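Local coordinates for predicted ATPase of the ABC class (Vibrio vulnificus, PDB 5D6A), which binds the ATP analogue AMP-PNP and, as a predicted ABC-class ATPase with a P-loop domain, probably hydrolyses ATP, at residues 297-302 against 354-359; 100-105 against 177-182; 57-62 against 71-76. One frame throughout, in Å; residues are numbered along the deposited sequence.

Contact 1 (297-302 against 354-359); sequences DGSAMK and GASTLL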
ATOM      1  N   ASP A 297      10.504   6.203 -23.053  1.00 39.45           N
ATOM      2  CA  ASP A 297       9.357   5.820 -23.849  1.00 39.78           C
ATOM      3  C   ASP A 297       8.095   6.038 -23.006  1.00 38.41           C
ATOM      4  O   ASP A 297       7.984   5.506 -21.903  1.00 36.59           O
ATOM      5  CB  ASP A 297       9.506   4.352 -24.252  1.00 40.55           C
ATOM      6  CG  ASP A 297       8.378   3.857 -25.119  1.00 40.93           C
ATOM      7  OD1 ASP A 297       7.287   4.472 -25.136  1.00 41.59           O
ATOM      8  OD2 ASP A 297       8.589   2.827 -25.778  1.00 40.95           O
ATOM      9  N   GLY A 298       7.161   6.827 -23.532  1.00 38.42           N
ATOM     10  CA  GLY A 298       5.925   7.162 -22.824  1.00 37.55           C
ATOM     11  C   GLY A 298       5.060   5.985 -22.410  1.00 38.11           C
ATOM     12  O   GLY A 298       4.313   6.077 -21.435  1.00 37.79           O
ATOM     13  N   SER A 299       5.162   4.877 -23.143  1.00 39.09           N
ATOM     14  CA  SER A 299       4.361   3.682 -22.861  1.00 38.28           C
ATOM     15  C   SER A 299       5.051   2.664 -21.944  1.00 37.88           C
ATOM     16  O   SER A 299       4.475   1.619 -21.639  1.00 37.45           O
ATOM     17  CB  SER A 299       3.991   2.997 -24.176  1.00 39.02           C
ATOM     18  OG  SER A 299       5.155   2.615 -24.890  1.00 40.48           O
ATOM     19  N   ALA A 300       6.272   2.963 -21.503  1.00 37.70           N
ATOM     20  CA  ALA A 300       7.023   2.041 -20.641  1.00 36.95           C
ATOM     21  C   ALA A 300       6.241   1.663 -19.382  1.00 36.62           C
ATOM     22  O   ALA A 300       5.799   2.535 -18.631  1.00 35.34           O
ATOM     23  CB  ALA A 300       8.365   2.646 -20.266  1.00 37.43           C
HETATM   24  N   MSE A 301       6.080   0.357 -19.162  1.00 37.01           N
HETATM   25  CA  MSE A 301       5.336  -0.161 -18.013  1.00 36.80           C
HETATM   26  C   MSE A 301       6.198  -1.018 -17.139  1.00 37.30           C
HETATM   27  O   MSE A 301       6.802  -1.980 -17.607  1.00 37.81           O
HETATM   28  CB  MSE A 301       4.172  -1.014 -18.527  1.00 36.83           C
HETATM   29  CG  MSE A 301       3.418  -1.771 -17.426  1.00 36.21           C
HETATM   30 SE   MSE A 301       2.545  -0.538 -16.153  1.00 34.81          SE
HETATM   31  CE  MSE A 301       1.230   0.228 -17.399  1.00 35.19           C
ATOM     32  N   LYS A 302       6.258  -0.685 -15.854  1.00 38.63           N
ATOM     33  CA  LYS A 302       7.024  -1.483 -14.914  1.00 40.57           C
ATOM     34  C   LYS A 302       6.112  -2.557 -14.371  1.00 40.93           C
ATOM     35  O   LYS A 302       5.039  -2.267 -13.847  1.00 38.87           O
ATOM     36  CB  LYS A 302       7.598  -0.640 -13.776  1.00 41.88           C
ATOM     37  CG  LYS A 302       8.458  -1.442 -12.803  1.00 44.30           C
ATOM     38  CD  LYS A 302       9.327  -0.529 -11.957  1.00 46.25           C
ATOM     39  CE  LYS A 302      10.274  -1.286 -11.034  1.00 48.09           C
ATOM     40  NZ  LYS A 302       9.578  -2.063  -9.970  1.00 50.52           N
ATOM     41  N   GLY A 354      -0.152  -2.291 -26.111  1.00 37.66           N
ATOM     42  CA  GLY A 354       0.822  -1.646 -26.990  1.00 37.82           C
ATOM     43  C   GLY A 354       1.992  -0.969 -26.297  1.00 37.24           C
ATOM     44  O   GLY A 354       2.421   0.108 -26.713  1.00 37.49           O
ATOM     45  N   ALA A 355       2.512  -1.597 -25.244  1.00 36.79           N
ATOM     46  CA  ALA A 355       3.667  -1.062 -24.527  1.00 35.89           C
ATOM     47  C   ALA A 355       4.918  -1.414 -25.316  1.00 37.12           C
ATOM     48  O   ALA A 355       5.080  -2.561 -25.745  1.00 37.83           O
ATOM     49  CB  ALA A 355       3.746  -1.650 -23.129  1.00 35.07           C
ATOM     50  N   SER A 356       5.796  -0.430 -25.507  1.00 37.05           N
ATOM     51  CA  SER A 356       7.036  -0.629 -26.266  1.00 37.55           C
ATOM     52  C   SER A 356       8.211  -0.972 -25.361  1.00 37.64           C
ATOM     53  O   SER A 356       9.240  -1.471 -25.825  1.00 38.33           O
ATOM     54  CB  SER A 356       7.384   0.635 -27.045  1.00 37.63           C
ATOM     55  OG  SER A 356       6.348   1.013 -27.923  1.00 39.25           O
ATOM     56  N   THR A 357       8.065  -0.696 -24.072  1.00 36.60           N
ATOM     57  CA  THR A 357       9.140  -0.960 -23.135  1.00 36.92           C
ATOM     58  C   THR A 357       8.601  -1.523 -21.831  1.00 35.77           C
ATOM     59  O   THR A 357       7.561  -1.093 -21.337  1.00 35.05           O
ATOM     60  CB  THR A 357       9.944   0.324 -22.860  1.00 37.03           C
ATOM     61  OG1 THR A 357      10.420   0.862 -24.104  1.00 38.13           O
ATOM     62  CG2 THR A 357      11.120   0.043 -21.934  1.00 36.94           C
ATOM     63  N   LEU A 358       9.322  -2.499 -21.287  1.00 36.30           N
ATOM     64  CA  LEU A 358       8.945  -3.149 -20.043  1.00 35.66           C
ATOM     65  C   LEU A 358      10.068  -2.979 -19.041  1.00 35.71           C
ATOM     66  O   LEU A 358      11.224  -3.241 -19.356  1.00 35.86           O
ATOM     67  CB  LEU A 358       8.687  -4.633 -20.285  1.00 36.00           C
ATOM     68  CG  LEU A 358       7.571  -4.953 -21.278  1.00 35.97           C
ATOM     69  CD1 LEU A 358       7.575  -6.434 -21.611  1.00 37.40           C
ATOM     70  CD2 LEU A 358       6.217  -4.513 -20.744  1.00 35.21           C
ATOM     71  N   LEU A 359       9.726  -2.536 -17.838  1.00 36.18           N
ATOM     72  CA  LEU A 359      10.712  -2.324 -16.788  1.00 36.98           C
ATOM     73  C   LEU A 359      10.525  -3.390 -15.723  1.00 37.41           C
ATOM     74  O   LEU A 359       9.410  -3.624 -15.272  1.00 36.98           O
ATOM     75  CB  LEU A 359      10.548  -0.924 -16.190  1.00 36.81           C
ATOM     76  CG  LEU A 359      10.513   0.211 -17.221  1.00 37.14           C
ATOM     77  CD1 LEU A 359      10.293   1.550 -16.536  1.00 36.78           C
ATOM     78  CD2 LEU A 359      11.784   0.240 -18.061  1.00 38.30           C
TER

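Contact 2 (100-105 against 177-182); sequences DFIARS and RELDKE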
ATOM      1  N   ASP A 100       1.172  24.839 -16.283  1.00 39.38           N
ATOM      2  CA  ASP A 100       1.688  24.341 -15.015  1.00 38.39           C
ATOM      3  C   ASP A 100       2.218  25.498 -14.178  1.00 38.00           C
ATOM      4  O   ASP A 100       1.929  25.600 -12.988  1.00 38.50           O
ATOM      5  CB  ASP A 100       2.819  23.340 -15.256  1.00 38.29           C
ATOM      6  CG  ASP A 100       3.384  22.773 -13.966  1.00 38.52           C
ATOM      7  OD1 ASP A 100       2.625  22.136 -13.208  1.00 39.23           O
ATOM      8  OD2 ASP A 100       4.600  22.937 -13.726  1.00 38.01           O
ATOM      9  N   PHE A 101       2.996  26.369 -14.815  1.00 38.08           N
ATOM     10  CA  PHE A 101       3.588  27.518 -14.139  1.00 38.87           C
ATOM     11  C   PHE A 101       2.504  28.442 -13.581  1.00 38.83           C
ATOM     12  O   PHE A 101       2.639  28.964 -12.474  1.00 39.08           O
ATOM     13  CB  PHE A 101       4.507  28.281 -15.099  1.00 40.23           C
ATOM     14  CG  PHE A 101       5.284  29.392 -14.445  1.00 42.09           C
ATOM     15  CD1 PHE A 101       6.526  29.145 -13.877  1.00 42.59           C
ATOM     16  CD2 PHE A 101       4.777  30.681 -14.398  1.00 42.68           C
ATOM     17  CE1 PHE A 101       7.245  30.162 -13.276  1.00 43.94           C
ATOM     18  CE2 PHE A 101       5.489  31.700 -13.797  1.00 44.07           C
ATOM     19  CZ  PHE A 101       6.725  31.442 -13.235  1.00 44.79           C
ATOM     20  N   ILE A 102       1.434  28.636 -14.350  1.00 37.85           N
ATOM     21  CA  ILE A 102       0.312  29.483 -13.927  1.00 37.43           C
ATOM     22  C   ILE A 102      -0.388  28.911 -12.686  1.00 35.99           C
ATOM     23  O   ILE A 102      -0.787  29.658 -11.794  1.00 35.29           O
ATOM     24  CB  ILE A 102      -0.694  29.689 -15.080  1.00 37.82           C
ATOM     25  CG1 ILE A 102      -0.086  30.622 -16.131  1.00 39.06           C
ATOM     26  CG2 ILE A 102      -1.994  30.295 -14.571  1.00 38.91           C
ATOM     27  CD1 ILE A 102      -0.899  30.736 -17.403  1.00 40.09           C
ATOM     28  N   ALA A 103      -0.526  27.587 -12.636  1.00 35.09           N
ATOM     29  CA  ALA A 103      -1.150  26.922 -11.493  1.00 34.48           C
ATOM     30  C   ALA A 103      -0.302  27.105 -10.234  1.00 35.11           C
ATOM     31  O   ALA A 103      -0.832  27.362  -9.153  1.00 35.08           O
ATOM     32  CB  ALA A 103      -1.341  25.444 -11.782  1.00 34.15           C
ATOM     33  N   ARG A 104       1.015  26.974 -10.387  1.00 35.74           N
ATOM     34  CA  ARG A 104       1.945  27.128  -9.267  1.00 36.97           C
ATOM     35  C   ARG A 104       2.016  28.577  -8.803  1.00 38.20           C
ATOM     36  O   ARG A 104       2.176  28.839  -7.615  1.00 38.96           O
ATOM     37  CB  ARG A 104       3.339  26.635  -9.650  1.00 37.07           C
ATOM     38  CG  ARG A 104       3.388  25.171 -10.046  1.00 36.42           C
ATOM     39  CD  ARG A 104       4.794  24.758 -10.441  1.00 36.99           C
ATOM     40  NE  ARG A 104       4.814  23.419 -11.025  1.00 37.26           N
ATOM     41  CZ  ARG A 104       4.883  22.285 -10.330  1.00 38.03           C
ATOM     42  NH1 ARG A 104       4.945  22.297  -9.002  1.00 39.67           N
ATOM     43  NH2 ARG A 104       4.892  21.125 -10.975  1.00 38.38           N
ATOM     44  N   SER A 105       1.911  29.511  -9.747  1.00 39.43           N
ATOM     45  CA  SER A 105       1.924  30.934  -9.417  1.00 41.44           C
ATOM     46  C   SER A 105       0.667  31.284  -8.634  1.00 41.62           C
ATOM     47  O   SER A 105       0.722  32.026  -7.658  1.00 42.69           O
ATOM     48  CB  SER A 105       1.998  31.790 -10.683  1.00 42.11           C
ATOM     49  OG  SER A 105       3.223  31.595 -11.363  1.00 43.07           O
ATOM     50  N   ARG A 177       3.080  40.621 -16.963  1.00 65.11           N
ATOM     51  CA  ARG A 177       3.929  41.378 -16.034  1.00 66.52           C
ATOM     52  C   ARG A 177       3.809  40.944 -14.569  1.00 64.04           C
ATOM     53  O   ARG A 177       4.794  40.996 -13.832  1.00 63.33           O
ATOM     54  CB  ARG A 177       3.677  42.887 -16.181  1.00 70.37           C
ATOM     55  CG  ARG A 177       2.228  43.320 -16.013  1.00 71.44           C
ATOM     56  CD  ARG A 177       2.061  44.790 -16.362  1.00 75.37           C
ATOM     57  NE  ARG A 177       0.657  45.206 -16.363  1.00 76.65           N
ATOM     58  CZ  ARG A 177      -0.009  45.660 -15.302  1.00 77.80           C
ATOM     59  NH1 ARG A 177       0.583  45.769 -14.116  1.00 78.96           N
ATOM     60  NH2 ARG A 177      -1.286  46.008 -15.427  1.00 77.93           N
ATOM     61  N   GLU A 178       2.620  40.510 -14.153  1.00 62.59           N
ATOM     62  CA  GLU A 178       2.403  40.064 -12.767  1.00 61.34           C
ATOM     63  C   GLU A 178       3.158  38.778 -12.441  1.00 59.49           C
ATOM     64  O   GLU A 178       3.425  38.492 -11.277  1.00 58.50           O
ATOM     65  CB  GLU A 178       0.911  39.868 -12.481  1.00 61.01           C
ATOM     66  CG  GLU A 178       0.083  41.142 -12.559  1.00 63.29           C
ATOM     67  CD  GLU A 178       0.447  42.161 -11.494  1.00 64.93           C
ATOM     68  OE1 GLU A 178       1.050  41.778 -10.468  1.00 64.12           O
ATOM     69  OE2 GLU A 178       0.113  43.347 -11.681  1.00 68.45           O
ATOM     70  N   LEU A 179       3.481  38.002 -13.470  1.00 60.06           N
ATOM     71  CA  LEU A 179       4.238  36.767 -13.296  1.00 59.04           C
ATOM     72  C   LEU A 179       5.722  37.054 -13.473  1.00 62.10           C
ATOM     73  O   LEU A 179       6.103  38.116 -13.969  1.00 64.84           O
ATOM     74  CB  LEU A 179       3.803  35.723 -14.322  1.00 57.24           C
ATOM     75  CG  LEU A 179       2.338  35.296 -14.295  1.00 55.70           C
ATOM     76  CD1 LEU A 179       2.038  34.370 -15.462  1.00 54.66           C
ATOM     77  CD2 LEU A 179       1.998  34.629 -12.974  1.00 54.32           C
ATOM     78  N   ASP A 180       6.558  36.106 -13.066  1.00 63.07           N
ATOM     79  CA  ASP A 180       8.001  36.242 -13.209  1.00 66.67           C
ATOM     80  C   ASP A 180       8.367  35.643 -14.570  1.00 68.00           C
ATOM     81  O   ASP A 180       8.550  34.431 -14.691  1.00 67.80           O
ATOM     82  CB  ASP A 180       8.713  35.511 -12.062  1.00 66.63           C
ATOM     83  CG  ASP A 180      10.223  35.716 -12.070  1.00 70.11           C
ATOM     84  OD1 ASP A 180      10.734  36.503 -12.898  1.00 72.75           O
ATOM     85  OD2 ASP A 180      10.902  35.086 -11.229  1.00 70.59           O
ATOM     86  N   LYS A 181       8.456  36.493 -15.595  1.00 70.20           N
ATOM     87  CA  LYS A 181       8.753  36.027 -16.958  1.00 71.65           C
ATOM     88  C   LYS A 181      10.042  35.226 -17.102  1.00 70.99           C
ATOM     89  O   LYS A 181      10.059  34.191 -17.768  1.00 68.00           O
ATOM     90  CB  LYS A 181       8.791  37.185 -17.957  1.00 75.25           C
ATOM     91  CG  LYS A 181       7.442  37.823 -18.239  1.00 76.72           C
ATOM     92  CD  LYS A 181       7.472  38.597 -19.551  1.00 80.38           C
ATOM     93  CE  LYS A 181       7.547  37.660 -20.755  1.00 79.90           C
ATOM     94  NZ  LYS A 181       7.614  38.388 -22.052  1.00 83.15           N
ATOM     95  N   GLU A 182      11.122  35.711 -16.499  1.00 73.05           N
ATOM     96  CA  GLU A 182      12.402  35.018 -16.591  1.00 73.96           C
ATOM     97  C   GLU A 182      12.255  33.593 -16.052  1.00 69.62           C
ATOM     98  O   GLU A 182      12.925  32.673 -16.524  1.00 68.09           O
ATOM     99  CB  GLU A 182      13.496  35.793 -15.850  1.00 78.46           C
ATOM    100  CG  GLU A 182      14.896  35.225 -16.037  1.00 81.42           C
ATOM    101  CD  GLU A 182      15.980  36.092 -15.417  1.00 86.08           C
ATOM    102  OE1 GLU A 182      15.660  37.180 -14.891  1.00 89.80           O
ATOM    103  OE2 GLU A 182      17.159  35.687 -15.464  1.00 88.16           O
TER
HETATM  104  O   HOH W   1       5.218  34.155 -11.688  1.00 49.78           O

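Contact 3 (57-62 against 71-76); sequences LFIDHI and SRFRAF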
ATOM      1  N   LEU A  57     -16.708  34.359 -13.281  1.00 53.98           N
ATOM      2  CA  LEU A  57     -16.554  33.471 -12.136  1.00 52.45           C
ATOM      3  C   LEU A  57     -17.660  32.431 -12.143  1.00 53.39           C
ATOM      4  O   LEU A  57     -18.836  32.768 -12.280  1.00 55.84           O
ATOM      5  CB  LEU A  57     -16.602  34.264 -10.831  1.00 52.73           C
ATOM      6  CG  LEU A  57     -16.348  33.475  -9.541  1.00 51.35           C
ATOM      7  CD1 LEU A  57     -14.977  32.813  -9.559  1.00 48.87           C
ATOM      8  CD2 LEU A  57     -16.482  34.384  -8.329  1.00 52.74           C
ATOM      9  N   PHE A  58     -17.275  31.168 -11.992  1.00 53.10           N
ATOM     10  CA  PHE A  58     -18.224  30.063 -11.973  1.00 54.16           C
ATOM     11  C   PHE A  58     -18.133  29.320 -10.645  1.00 53.61           C
ATOM     12  O   PHE A  58     -17.049  28.922 -10.226  1.00 52.14           O
ATOM     13  CB  PHE A  58     -17.935  29.096 -13.124  1.00 53.60           C
ATOM     14  CG  PHE A  58     -18.005  29.732 -14.483  1.00 54.99           C
ATOM     15  CD1 PHE A  58     -16.884  30.334 -15.041  1.00 53.99           C
ATOM     16  CD2 PHE A  58     -19.191  29.730 -15.207  1.00 57.01           C
ATOM     17  CE1 PHE A  58     -16.945  30.924 -16.294  1.00 55.52           C
ATOM     18  CE2 PHE A  58     -19.259  30.319 -16.460  1.00 58.22           C
ATOM     19  CZ  PHE A  58     -18.135  30.917 -17.003  1.00 57.59           C
ATOM     20  N   ILE A  59     -19.276  29.153  -9.986  1.00 56.26           N
ATOM     21  CA  ILE A  59     -19.362  28.429  -8.720  1.00 56.85           C
ATOM     22  C   ILE A  59     -20.205  27.196  -9.031  1.00 58.79           C
ATOM     23  O   ILE A  59     -21.431  27.268  -9.071  1.00 61.18           O
ATOM     24  CB  ILE A  59     -19.990  29.305  -7.623  1.00 58.51           C
ATOM     25  CG1 ILE A  59     -19.212  30.626  -7.526  1.00 58.22           C
ATOM     26  CG2 ILE A  59     -20.003  28.566  -6.291  1.00 58.59           C
ATOM     27  CD1 ILE A  59     -19.714  31.593  -6.478  1.00 59.27           C
ATOM     28  N   ASP A  60     -19.528  26.072  -9.255  1.00 59.08           N
ATOM     29  CA  ASP A  60     -20.175  24.829  -9.693  1.00 60.74           C
ATOM     30  C   ASP A  60     -20.780  23.927  -8.625  1.00 60.60           C
ATOM     31  O   ASP A  60     -21.925  23.496  -8.761  1.00 64.64           O
ATOM     32  CB  ASP A  60     -19.171  24.008 -10.502  1.00 61.52           C
ATOM     33  CG  ASP A  60     -18.663  24.749 -11.720  1.00 62.33           C
ATOM     34  OD1 ASP A  60     -19.414  25.573 -12.282  1.00 65.10           O
ATOM     35  OD2 ASP A  60     -17.512  24.495 -12.126  1.00 63.11           O
ATOM     36  N   HIS A  61     -20.011  23.594  -7.597  1.00 58.05           N
ATOM     37  CA  HIS A  61     -20.520  22.722  -6.543  1.00 58.26           C
ATOM     38  C   HIS A  61     -20.296  23.318  -5.170  1.00 58.40           C
ATOM     39  O   HIS A  61     -19.170  23.629  -4.794  1.00 57.62           O
ATOM     40  CB  HIS A  61     -19.876  21.338  -6.613  1.00 57.14           C
ATOM     41  CG  HIS A  61     -20.340  20.411  -5.533  1.00 58.77           C
ATOM     42  ND1 HIS A  61     -21.523  19.708  -5.612  1.00 60.84           N
ATOM     43  CD2 HIS A  61     -19.786  20.080  -4.341  1.00 59.27           C
ATOM     44  CE1 HIS A  61     -21.678  18.983  -4.518  1.00 62.12           C
ATOM     45  NE2 HIS A  61     -20.638  19.190  -3.731  1.00 61.50           N
ATOM     46  N   ILE A  62     -21.385  23.465  -4.425  1.00 60.13           N
ATOM     47  CA  ILE A  62     -21.338  24.009  -3.082  1.00 62.08           C
ATOM     48  C   ILE A  62     -21.299  22.864  -2.076  1.00 64.03           C
ATOM     49  O   ILE A  62     -22.205  22.029  -2.041  1.00 67.32           O
ATOM     50  CB  ILE A  62     -22.578  24.883  -2.794  1.00 64.30           C
ATOM     51  CG1 ILE A  62     -22.667  26.047  -3.790  1.00 63.85           C
ATOM     52  CG2 ILE A  62     -22.553  25.404  -1.363  1.00 65.29           C
ATOM     53  CD1 ILE A  62     -21.497  27.008  -3.742  1.00 62.73           C
ATOM     54  N   SER A  71     -15.804  23.592  -1.814  1.00 49.54           N
ATOM     55  CA  SER A  71     -16.640  23.963  -2.950  1.00 49.51           C
ATOM     56  C   SER A  71     -15.781  24.218  -4.178  1.00 47.39           C
ATOM     57  O   SER A  71     -14.723  24.838  -4.081  1.00 46.90           O
ATOM     58  CB  SER A  71     -17.462  25.212  -2.631  1.00 50.72           C
ATOM     59  OG  SER A  71     -18.348  24.978  -1.556  1.00 52.27           O
ATOM     60  N   ARG A  72     -16.252  23.745  -5.330  1.00 46.44           N
ATOM     61  CA  ARG A  72     -15.529  23.892  -6.588  1.00 44.34           C
ATOM     62  C   ARG A  72     -15.853  25.214  -7.288  1.00 44.50           C
ATOM     63  O   ARG A  72     -17.019  25.601  -7.403  1.00 45.60           O
ATOM     64  CB  ARG A  72     -15.861  22.735  -7.527  1.00 43.97           C
ATOM     65  CG  ARG A  72     -15.563  21.351  -6.969  1.00 43.92           C
ATOM     66  CD  ARG A  72     -15.858  20.297  -8.020  1.00 43.89           C
ATOM     67  NE  ARG A  72     -15.637  18.927  -7.553  1.00 44.81           N
ATOM     68  CZ  ARG A  72     -14.467  18.286  -7.572  1.00 43.63           C
ATOM     69  NH1 ARG A  72     -13.362  18.884  -8.009  1.00 42.01           N
ATOM     70  NH2 ARG A  72     -14.399  17.036  -7.133  1.00 44.39           N
ATOM     71  N   PHE A  73     -14.802  25.891  -7.748  1.00 43.09           N
ATOM     72  CA  PHE A  73     -14.903  27.167  -8.455  1.00 42.96           C
ATOM     73  C   PHE A  73     -14.132  27.106  -9.771  1.00 40.91           C
ATOM     74  O   PHE A  73     -13.234  26.283  -9.935  1.00 39.56           O
ATOM     75  CB  PHE A  73     -14.309  28.295  -7.602  1.00 44.11           C
ATOM     76  CG  PHE A  73     -15.218  28.796  -6.514  1.00 46.39           C
ATOM     77  CD1 PHE A  73     -15.604  27.971  -5.465  1.00 47.00           C
ATOM     78  CD2 PHE A  73     -15.636  30.122  -6.507  1.00 48.04           C
ATOM     79  CE1 PHE A  73     -16.427  28.449  -4.458  1.00 48.99           C
ATOM     80  CE2 PHE A  73     -16.452  30.606  -5.497  1.00 49.68           C
ATOM     81  CZ  PHE A  73     -16.848  29.768  -4.471  1.00 50.32           C
ATOM     82  N   ARG A  74     -14.494  27.978 -10.705  1.00 40.96           N
ATOM     83  CA  ARG A  74     -13.802  28.083 -11.988  1.00 41.08           C
ATOM     84  C   ARG A  74     -13.784  29.539 -12.404  1.00 42.31           C
ATOM     85  O   ARG A  74     -14.709  30.285 -12.097  1.00 44.00           O
ATOM     86  CB  ARG A  74     -14.472  27.243 -13.080  1.00 42.17           C
ATOM     87  CG  ARG A  74     -14.483  25.750 -12.803  1.00 41.90           C
ATOM     88  CD  ARG A  74     -15.017  24.943 -13.977  1.00 42.68           C
ATOM     89  NE  ARG A  74     -16.390  25.306 -14.340  1.00 44.68           N
ATOM     90  CZ  ARG A  74     -16.737  26.121 -15.338  1.00 46.36           C
ATOM     91  NH1 ARG A  74     -15.824  26.672 -16.132  1.00 46.32           N
ATOM     92  NH2 ARG A  74     -18.022  26.372 -15.555  1.00 49.12           N
ATOM     93  N   ALA A  75     -12.727  29.944 -13.097  1.00 42.22           N
ATOM     94  CA  ALA A  75     -12.598  31.322 -13.554  1.00 43.71           C
ATOM     95  C   ALA A  75     -12.074  31.346 -14.978  1.00 44.60           C
ATOM     96  O   ALA A  75     -11.167  30.593 -15.322  1.00 43.58           O
ATOM     97  CB  ALA A  75     -11.672  32.100 -12.636  1.00 43.28           C
ATOM     98  N   PHE A  76     -12.641  32.224 -15.798  1.00 47.06           N
ATOM     99  CA  PHE A  76     -12.235  32.335 -17.193  1.00 48.22           C
ATOM    100  C   PHE A  76     -11.715  33.725 -17.534  1.00 48.95           C
ATOM    101  O   PHE A  76     -12.275  34.725 -17.096  1.00 49.35           O
ATOM    102  CB  PHE A  76     -13.408  31.980 -18.109  1.00 50.26           C
ATOM    103  CG  PHE A  76     -13.135  32.233 -19.560  1.00 51.85           C
ATOM    104  CD1 PHE A  76     -12.404  31.325 -20.310  1.00 50.83           C
ATOM    105  CD2 PHE A  76     -13.606  33.386 -20.176  1.00 55.08           C
ATOM    106  CE1 PHE A  76     -12.146  31.559 -21.648  1.00 53.35           C
ATOM    107  CE2 PHE A  76     -13.352  33.628 -21.512  1.00 57.17           C
ATOM    108  CZ  PHE A  76     -12.623  32.712 -22.250  1.00 56.58           C
TER

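Contact 1 (297-302 against 354-359)
The carboxylate of Asp297, whose CB lies beside Thr357 OG1, is held on one face by its own segment: the backbone N and OG of Ser299 both reach OD1 from the same side, about 42° above the plane. The Ser299 N to Asp297 OD1 bond, 2.9 Å, closes an Asx turn within the type I turn Asp297-Ala300. With chi1 at 60°, Ser299 OG lies between its own N and carbonyl carbon, where it both meets OD1 and accepts from Ser356 N at 3.2 Å (163° at the hydrogen). This relay ties the turn to 354-359. Parallel pairing follows: Met301 N donates to Thr357 O at 3.0 Å, and Leu359 N to Met301 O at 3.0 Å. Ala300 CB packs on Thr357 CB at 3.8 Å, while the Lys302 chain crosses Leu359 at about a right angle before its NZ salt-bridges Glu501. Gly354 ends helix 339-352 with a Schellman motif. Selenomethionine Met301 and Leu358 meet that helix on one face of the sheet; Lys302 and Leu359 meet helix 271-280 on the other. Strand 301-302 is outermost in this chain's sheet, and 357-361, consistent with a Walker B strand, lies between it and 404-408.

Contact 2 (100-105 against 177-182)
A small, mainly apolar contact joins Phe101, Ile102 and Ser105, on one side of helix 92-109, to Leu179 and Asp180 in the loop that leads into helix 181-199; only 178 Å² is buried. Leu179 is the central side chain. Its CD2 branch lies against Ser105, 3.6 Å from Ser105 CB, while its other branch, CD1, meets Ile102 CG1 at 4.4 Å. The ring of Phe101 receives Leu179 CB at its edge, near the ring plane, with 4.4 Å from CE2 to CB. Phe101 CG stands anti to the backbone N (chi1 -173°), which carries the ring out to the loop, and CZ comes obliquely within 3.8 Å of Asp180 O. Asp180 occupies the N-cap position of helix 181-199, so the contact lies at the start of that helix, whose His187 stacks edge-to-face with Phe101. The polar link is indirect: one water accepts from Asp180 N at 2.7 Å and donates to Ser105 OG at 3.3 Å. Ser105 OG in turn donates to Phe101 O at 2.9 Å, from the face of that carbonyl opposite to Ser105 N.

Contact 3 (57-62 against 71-76)
Asp60 and Arg74 form a salt bridge across this antiparallel beta hairpin, with Arg74 NE donating to Asp60 OD2 at 2.6 Å. The donor uses the syn lone pair of OD2, and carboxylate and guanidinium are nearly coplanar (18°), so the acid meets the edge of the guanidinium. One face of the same group lies on the Phe58 ring, centres 4.4 Å apart and planes at 22°, an off-centre cation-pi stack. The bend in the Arg74 chain at chi3 (-60°) turns the guanidinium back over the ring while NE keeps its acid. Arg74 NH1 has a further partner in Glu139 of strand 137-144, so the arginine is held by two acids and an aromatic face.

The backbone ladder shows where the pairing is regular and where it slips. Phe58 and Arg74 are a hydrogen-bonded pair: Phe58 N reaches Arg74 O at 2.7 Å, and Arg74 N returns to Phe58 O at 2.8 Å. Between Ile59 and His61 the register shifts by one, a beta bulge with Asp60 as the extra residue. Accordingly Arg72 is shared, accepting at its O from Asp60 N at 3.2 Å and donating from its N to His61 O at 3.0 Å.

Leu57, Ile59, Phe73 and Ala75 occupy the face opposite to Phe58 and Arg74, where Leu57 and Ala75 also touch helix 155-172. There the Ile59 side chain runs alongside Phe73 in the same direction, and Ile59 CG2 sits over the face of the Phe73 ring, 4.1 Å from its centroid. Strands 48-51 and 137-144 continue the sheet beyond the two hairpin strands. At the edge of the Phe73 ring, close to its plane, Leu57 CD1 comes within 4.1 Å of Phe73 CD2.

How the contacts relate
The three contacts follow one another along the chain without enclosing each other, and none touches another. Contacts 3 and 2 are neighbours in the N-terminal region: strand 71-78 is followed by helix 92-109, the centres lie about 22 Å apart and the nearest atoms about 9 Å. Contact 2 then links that region to the start of helix 181-199, while contact 1 belongs to the mixed, mainly parallel sheet of the P-loop domain. Its centre is about 33 Å from the centre of contact 2 and about 38 Å from that of contact 3. Contact 1 is the one close to nucleotide, with the Lys302 side chain about 8 Å from a bound AMP-PNP and near the probable Walker A loop, without touching it.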